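Long-range contact in seryl-tRNA synthetase, cytoplasmic (Candida albicans, PDB 3QO8), which catalyses the two-step attachment of serine to tRNA(Ser), activating the amino acid with ATP and then passing it to the acceptor end of the tRNA: residues Glu34-Asp48 against Ile90-Lys104. Sequence-based numbering, arbitrary orientation.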
loop_
_atom_site.group_PDB
_atom_site.type_symbol
_atom_site.label_atom_id
_atom_site.label_comp_id
_atom_site.label_asym_id
_atom_site.label_seq_id
_atom_site.Cartn_x
_atom_site.Cartn_y
_atom_site.Cartn_z
ATOM N N GLU A 34 40.978 7.421 2.168
ATOM C CA GLU A 34 40.650 6.858 3.479
ATOM C C GLU A 34 40.381 5.371 3.388
ATOM O O GLU A 34 40.810 4.588 4.242
ATOM C CB GLU A 34 39.433 7.563 4.077
ATOM C CG GLU A 34 39.630 9.066 4.207
ATOM C CD GLU A 34 38.428 9.770 4.798
ATOM O OE1 GLU A 34 37.419 9.092 5.083
ATOM O OE2 GLU A 34 38.495 11.005 4.974
ATOM N N ILE A 35 39.646 4.985 2.355
ATOM C CA ILE A 35 39.313 3.588 2.150
ATOM C C ILE A 35 40.595 2.782 1.951
ATOM O O ILE A 35 40.771 1.719 2.543
ATOM C CB ILE A 35 38.343 3.431 0.969
ATOM C CG1 ILE A 35 36.940 3.841 1.416
ATOM C CG2 ILE A 35 38.350 2.005 0.438
ATOM C CD1 ILE A 35 36.016 4.190 0.293
ATOM N N ILE A 36 41.519 3.322 1.161
ATOM C CA ILE A 36 42.788 2.648 0.921
ATOM C C ILE A 36 43.606 2.501 2.205
ATOM O O ILE A 36 44.195 1.448 2.456
ATOM C CB ILE A 36 43.618 3.375 -0.156
ATOM C CG1 ILE A 36 42.863 3.378 -1.489
ATOM C CG2 ILE A 36 44.985 2.724 -0.304
ATOM C CD1 ILE A 36 43.533 4.250 -2.586
ATOM N N ALA A 37 43.636 3.548 3.025
ATOM C CA ALA A 37 44.404 3.500 4.265
ATOM C C ALA A 37 43.848 2.422 5.193
ATOM O O ALA A 37 44.578 1.538 5.660
ATOM C CB ALA A 37 44.401 4.862 4.953
ATOM N N GLU A 38 42.546 2.486 5.448
ATOM C CA GLU A 38 41.911 1.522 6.335
ATOM C C GLU A 38 42.091 0.093 5.831
ATOM O O GLU A 38 42.261 -0.833 6.619
ATOM C CB GLU A 38 40.438 1.872 6.538
ATOM C CG GLU A 38 40.248 3.308 7.010
ATOM C CD GLU A 38 38.936 3.534 7.734
ATOM O OE1 GLU A 38 38.106 2.600 7.783
ATOM O OE2 GLU A 38 38.741 4.650 8.262
ATOM N N TYR A 39 42.083 -0.094 4.517
ATOM C CA TYR A 39 42.337 -1.427 3.996
ATOM C C TYR A 39 43.718 -1.940 4.410
ATOM O O TYR A 39 43.887 -3.116 4.753
ATOM C CB TYR A 39 42.221 -1.471 2.480
ATOM C CG TYR A 39 42.656 -2.811 1.940
ATOM C CD1 TYR A 39 41.788 -3.898 1.950
ATOM C CD2 TYR A 39 43.939 -2.996 1.447
ATOM C CE1 TYR A 39 42.181 -5.126 1.471
ATOM C CE2 TYR A 39 44.342 -4.221 0.964
ATOM C CZ TYR A 39 43.460 -5.283 0.978
ATOM O OH TYR A 39 43.859 -6.506 0.496
ATOM N N LYS A 40 44.712 -1.063 4.356
ATOM C CA LYS A 40 46.061 -1.460 4.718
ATOM C C LYS A 40 46.148 -1.805 6.198
ATOM O O LYS A 40 46.843 -2.748 6.578
ATOM C CB LYS A 40 47.074 -0.372 4.369
ATOM C CG LYS A 40 47.151 -0.051 2.881
ATOM C CD LYS A 40 48.355 0.820 2.554
ATOM C CE LYS A 40 48.363 1.192 1.076
ATOM N NZ LYS A 40 49.361 2.247 0.763
ATOM N N GLU A 41 45.452 -1.040 7.033
ATOM C CA GLU A 41 45.401 -1.357 8.456
ATOM C C GLU A 41 44.767 -2.724 8.653
ATOM O O GLU A 41 45.258 -3.551 9.415
ATOM C CB GLU A 41 44.632 -0.285 9.222
ATOM C CG GLU A 41 45.324 1.059 9.181
ATOM C CD GLU A 41 46.803 0.959 9.548
ATOM O OE1 GLU A 41 47.141 0.142 10.438
ATOM O OE2 GLU A 41 47.628 1.690 8.944
ATOM N N TRP A 42 43.677 -2.965 7.943
ATOM C CA TRP A 42 42.999 -4.246 8.035
ATOM C C TRP A 42 43.936 -5.393 7.661
ATOM O O TRP A 42 44.015 -6.394 8.371
ATOM C CB TRP A 42 41.754 -4.256 7.148
ATOM C CG TRP A 42 41.080 -5.564 7.168
ATOM C CD1 TRP A 42 40.212 -6.024 8.115
ATOM C CD2 TRP A 42 41.234 -6.617 6.214
ATOM N NE1 TRP A 42 39.807 -7.295 7.800
ATOM C CE2 TRP A 42 40.419 -7.684 6.639
ATOM C CE3 TRP A 42 41.978 -6.761 5.037
ATOM C CZ2 TRP A 42 40.328 -8.881 5.928
ATOM C CZ3 TRP A 42 41.884 -7.949 4.331
ATOM C CH2 TRP A 42 41.067 -8.993 4.780
ATOM N N VAL A 43 44.662 -5.236 6.555
ATOM C CA VAL A 43 45.601 -6.262 6.107
ATOM C C VAL A 43 46.670 -6.525 7.156
ATOM O O VAL A 43 47.019 -7.678 7.412
ATOM C CB VAL A 43 46.284 -5.882 4.776
ATOM C CG1 VAL A 43 47.426 -6.841 4.472
ATOM C CG2 VAL A 43 45.274 -5.879 3.646
ATOM N N LYS A 44 47.189 -5.455 7.756
ATOM C CA LYS A 44 48.178 -5.577 8.824
ATOM C C LYS A 44 47.644 -6.436 9.963
ATOM O O LYS A 44 48.319 -7.352 10.448
ATOM C CB LYS A 44 48.589 -4.193 9.341
ATOM C CG LYS A 44 49.574 -3.468 8.425
ATOM C CD LYS A 44 49.551 -1.954 8.628
ATOM C CE LYS A 44 49.813 -1.564 10.077
ATOM N NZ LYS A 44 51.195 -1.902 10.521
ATOM N N LEU A 45 46.420 -6.141 10.383
ATOM C CA LEU A 45 45.787 -6.917 11.443
ATOM C C LEU A 45 45.618 -8.389 11.059
ATOM O O LEU A 45 45.832 -9.280 11.884
ATOM C CB LEU A 45 44.446 -6.288 11.830
ATOM C CG LEU A 45 44.596 -4.967 12.595
ATOM C CD1 LEU A 45 43.282 -4.223 12.693
ATOM C CD2 LEU A 45 45.175 -5.228 13.980
ATOM N N ARG A 46 45.237 -8.640 9.809
ATOM C CA ARG A 46 45.067 -10.007 9.312
ATOM C C ARG A 46 46.389 -10.785 9.369
ATOM O O ARG A 46 46.425 -11.950 9.789
ATOM C CB ARG A 46 44.504 -9.998 7.886
ATOM C CG ARG A 46 44.143 -11.374 7.331
ATOM C CD ARG A 46 43.805 -11.311 5.840
ATOM N NE ARG A 46 44.989 -11.074 5.013
ATOM C CZ ARG A 46 44.966 -10.894 3.694
ATOM N NH1 ARG A 46 43.814 -10.919 3.034
ATOM N NH2 ARG A 46 46.098 -10.688 3.034
ATOM N N PHE A 47 47.479 -10.139 8.955
ATOM C CA PHE A 47 48.796 -10.763 9.047
ATOM C C PHE A 47 49.151 -11.053 10.499
ATOM O O PHE A 47 49.637 -12.137 10.820
ATOM C CB PHE A 47 49.885 -9.883 8.419
ATOM C CG PHE A 47 49.855 -9.860 6.923
ATOM C CD1 PHE A 47 48.900 -10.579 6.222
ATOM C CD2 PHE A 47 50.792 -9.126 6.212
ATOM C CE1 PHE A 47 48.873 -10.556 4.837
ATOM C CE2 PHE A 47 50.774 -9.103 4.830
ATOM C CZ PHE A 47 49.815 -9.815 4.140
ATOM N N ASP A 48 48.914 -10.076 11.372
ATOM C CA ASP A 48 49.228 -10.225 12.789
ATOM C C ASP A 48 48.411 -11.364 13.412
ATOM O O ASP A 48 48.928 -12.170 14.184
ATOM C CB ASP A 48 48.997 -8.905 13.532
ATOM C CG ASP A 48 49.759 -8.832 14.847
ATOM O OD1 ASP A 48 50.541 -9.764 15.141
ATOM O OD2 ASP A 48 49.587 -7.837 15.582
ATOM N N ILE A 90 43.532 -8.243 18.823
ATOM C CA ILE A 90 43.644 -8.177 17.368
ATOM C C ILE A 90 42.321 -8.550 16.705
ATOM O O ILE A 90 41.887 -7.892 15.764
ATOM C CB ILE A 90 44.765 -9.100 16.855
ATOM C CG1 ILE A 90 46.122 -8.622 17.370
ATOM C CG2 ILE A 90 44.771 -9.160 15.337
ATOM C CD1 ILE A 90 47.246 -9.604 17.128
ATOM N N ILE A 91 41.674 -9.599 17.209
ATOM C CA ILE A 91 40.396 -10.048 16.661
ATOM C C ILE A 91 39.356 -8.931 16.721
ATOM O O ILE A 91 38.572 -8.733 15.785
ATOM C CB ILE A 91 39.880 -11.302 17.394
ATOM C CG1 ILE A 91 40.665 -12.528 16.933
ATOM C CG2 ILE A 91 38.392 -11.504 17.141
ATOM C CD1 ILE A 91 40.439 -13.745 17.786
ATOM N N GLU A 92 39.376 -8.191 17.822
ATOM C CA GLU A 92 38.443 -7.097 18.030
ATOM C C GLU A 92 38.737 -5.924 17.094
ATOM O O GLU A 92 37.824 -5.346 16.504
ATOM C CB GLU A 92 38.511 -6.645 19.485
ATOM C CG GLU A 92 37.441 -5.659 19.890
ATOM C CD GLU A 92 37.424 -5.429 21.388
ATOM O OE1 GLU A 92 38.207 -6.097 22.098
ATOM O OE2 GLU A 92 36.631 -4.583 21.856
ATOM N N LYS A 93 40.015 -5.575 16.961
ATOM C CA LYS A 93 40.418 -4.500 16.060
ATOM C C LYS A 93 40.117 -4.843 14.605
ATOM O O LYS A 93 39.664 -3.996 13.838
ATOM C CB LYS A 93 41.906 -4.202 16.208
ATOM C CG LYS A 93 42.302 -3.630 17.552
ATOM C CD LYS A 93 43.807 -3.430 17.618
ATOM C CE LYS A 93 44.241 -2.946 18.991
ATOM N NZ LYS A 93 45.723 -2.883 19.107
ATOM N N GLU A 94 40.386 -6.085 14.222
ATOM C CA GLU A 94 40.169 -6.497 12.848
ATOM C C GLU A 94 38.702 -6.316 12.478
ATOM O O GLU A 94 38.381 -5.738 11.441
ATOM C CB GLU A 94 40.625 -7.944 12.630
ATOM C CG GLU A 94 40.589 -8.397 11.171
ATOM C CD GLU A 94 39.337 -9.190 10.841
ATOM O OE1 GLU A 94 38.979 -10.075 11.646
ATOM O OE2 GLU A 94 38.708 -8.930 9.787
ATOM N N ALA A 95 37.814 -6.792 13.344
ATOM C CA ALA A 95 36.384 -6.717 13.076
ATOM C C ALA A 95 35.927 -5.270 12.988
ATOM O O ALA A 95 35.060 -4.933 12.180
ATOM C CB ALA A 95 35.592 -7.471 14.146
ATOM N N GLU A 96 36.511 -4.413 13.819
ATOM C CA GLU A 96 36.171 -2.997 13.800
ATOM C C GLU A 96 36.649 -2.351 12.502
ATOM O O GLU A 96 35.964 -1.509 11.926
ATOM C CB GLU A 96 36.789 -2.285 15.005
ATOM C CG GLU A 96 36.441 -0.804 15.114
ATOM C CD GLU A 96 34.970 -0.560 15.426
ATOM O OE1 GLU A 96 34.225 -1.543 15.624
ATOM O OE2 GLU A 96 34.562 0.620 15.477
ATOM N N ALA A 97 37.829 -2.754 12.048
ATOM C CA ALA A 97 38.409 -2.217 10.823
ATOM C C ALA A 97 37.585 -2.632 9.613
ATOM O O ALA A 97 37.322 -1.824 8.724
ATOM C CB ALA A 97 39.843 -2.684 10.668
ATOM N N ASP A 98 37.181 -3.898 9.588
ATOM C CA ASP A 98 36.382 -4.412 8.490
ATOM C C ASP A 98 35.073 -3.655 8.430
ATOM O O ASP A 98 34.580 -3.332 7.352
ATOM C CB ASP A 98 36.107 -5.901 8.663
ATOM C CG ASP A 98 35.579 -6.541 7.396
ATOM O OD1 ASP A 98 36.122 -6.241 6.313
ATOM O OD2 ASP A 98 34.622 -7.336 7.475
ATOM N N LYS A 99 34.518 -3.375 9.604
ATOM C CA LYS A 99 33.252 -2.661 9.715
ATOM C C LYS A 99 33.351 -1.238 9.165
ATOM O O LYS A 99 32.501 -0.800 8.384
ATOM C CB LYS A 99 32.801 -2.630 11.177
ATOM C CG LYS A 99 31.527 -1.848 11.436
ATOM C CD LYS A 99 31.106 -1.962 12.900
ATOM C CE LYS A 99 29.968 -1.005 13.234
ATOM N NZ LYS A 99 28.722 -1.306 12.473
ATOM N N ASN A 100 34.385 -0.518 9.583
ATOM C CA ASN A 100 34.556 0.866 9.165
ATOM C C ASN A 100 34.947 0.963 7.699
ATOM O O ASN A 100 34.600 1.922 7.013
ATOM C CB ASN A 100 35.593 1.578 10.037
ATOM C CG ASN A 100 35.135 1.734 11.473
ATOM O OD1 ASN A 100 33.944 1.628 11.773
ATOM N ND2 ASN A 100 36.080 1.993 12.371
ATOM N N LEU A 101 35.680 -0.035 7.226
ATOM C CA LEU A 101 36.070 -0.073 5.828
ATOM C C LEU A 101 34.822 -0.221 4.961
ATOM O O LEU A 101 34.595 0.576 4.058
ATOM C CB LEU A 101 37.060 -1.211 5.578
ATOM C CG LEU A 101 37.427 -1.515 4.131
ATOM C CD1 LEU A 101 38.213 -0.361 3.529
ATOM C CD2 LEU A 101 38.234 -2.796 4.088
ATOM N N ARG A 102 33.991 -1.214 5.256
ATOM C CA ARG A 102 32.785 -1.420 4.460
ATOM C C ARG A 102 31.811 -0.242 4.554
ATOM O O ARG A 102 31.117 0.086 3.588
ATOM C CB ARG A 102 32.114 -2.743 4.827
ATOM C CG ARG A 102 33.032 -3.932 4.581
ATOM C CD ARG A 102 32.399 -5.260 4.947
ATOM N NE ARG A 102 33.344 -6.356 4.748
ATOM C CZ ARG A 102 33.511 -7.004 3.598
ATOM N NH1 ARG A 102 32.787 -6.675 2.536
ATOM N NH2 ARG A 102 34.400 -7.985 3.511
ATOM N N SER A 103 31.780 0.404 5.713
ATOM C CA SER A 103 30.936 1.575 5.909
ATOM C C SER A 103 31.352 2.699 4.977
ATOM O O SER A 103 30.509 3.398 4.414
ATOM C CB SER A 103 31.024 2.054 7.354
ATOM O OG SER A 103 30.519 3.370 7.481
ATOM N N LYS A 104 32.662 2.878 4.831
ATOM C CA LYS A 104 33.192 3.907 3.953
ATOM C C LYS A 104 32.939 3.553 2.496
ATOM O O LYS A 104 32.481 4.386 1.723
ATOM C CB LYS A 104 34.681 4.126 4.206
ATOM C CG LYS A 104 34.967 4.905 5.478
ATOM C CD LYS A 104 36.431 5.306 5.572
ATOM C CE LYS A 104 36.693 6.144 6.813
ATOM N NZ LYS A 104 35.868 7.380 6.837
#
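L45 reaches across to the helical segment 90-104 as a knob in a hole lined by I90, K93, E94 and A97. The forked end of leucine lets its two methyls touch different walls: L45 CD1 meets the backbone of K93 and E94 and lies 3.8 Å from K93 CB, while CD2 turns toward the side chains of K93 and I90. K93 offers its backbone and CB, while the extended remainder carries the amine away. Where W42 CA and A97 CA come within 5.7 Å of each other, alanine's single methyl leaves room for the indole, whose CD1 rests against A97 CB. With CG anti to the backbone N (chi1 177°), the indole lies alongside E94, pointing the same way, and W42 NE1 donates to E94 OE2 at 2.8 Å. This moderately bent bond (153°) satisfies the indole N-H; OE2 uses its anti lone pair and sits somewhat out of the ring plane.

The two helices, 30-65 and 74-107, run antiparallel, their segment axes 9.2 Å apart at 156°, and form the long coiled-coil arm of the seryl-tRNA synthetase N-terminal extension, which is involved in tRNA binding. Toward the globular body, L101 brings CD1 to 3.9 Å from I35 CG2 and sets CD2 at the edge of the Y39 ring. F7 and V108 also pack on I35, and L8 on Y39, making this a buried apolar seam.

The flank beside it is more polar, with E34, E38 and K104 each partly open to solvent. K104 lays CB against I35 CG1 at 3.6 Å, then bends at its last torsion to bring NZ 2.9 Å from E34 OE1 in a salt bridge. Lysine suits this border, being greasy near the backbone and charged at its end. E38 OE2 stays 4.2 Å from K104 NZ, near enough only for a longer-range attraction.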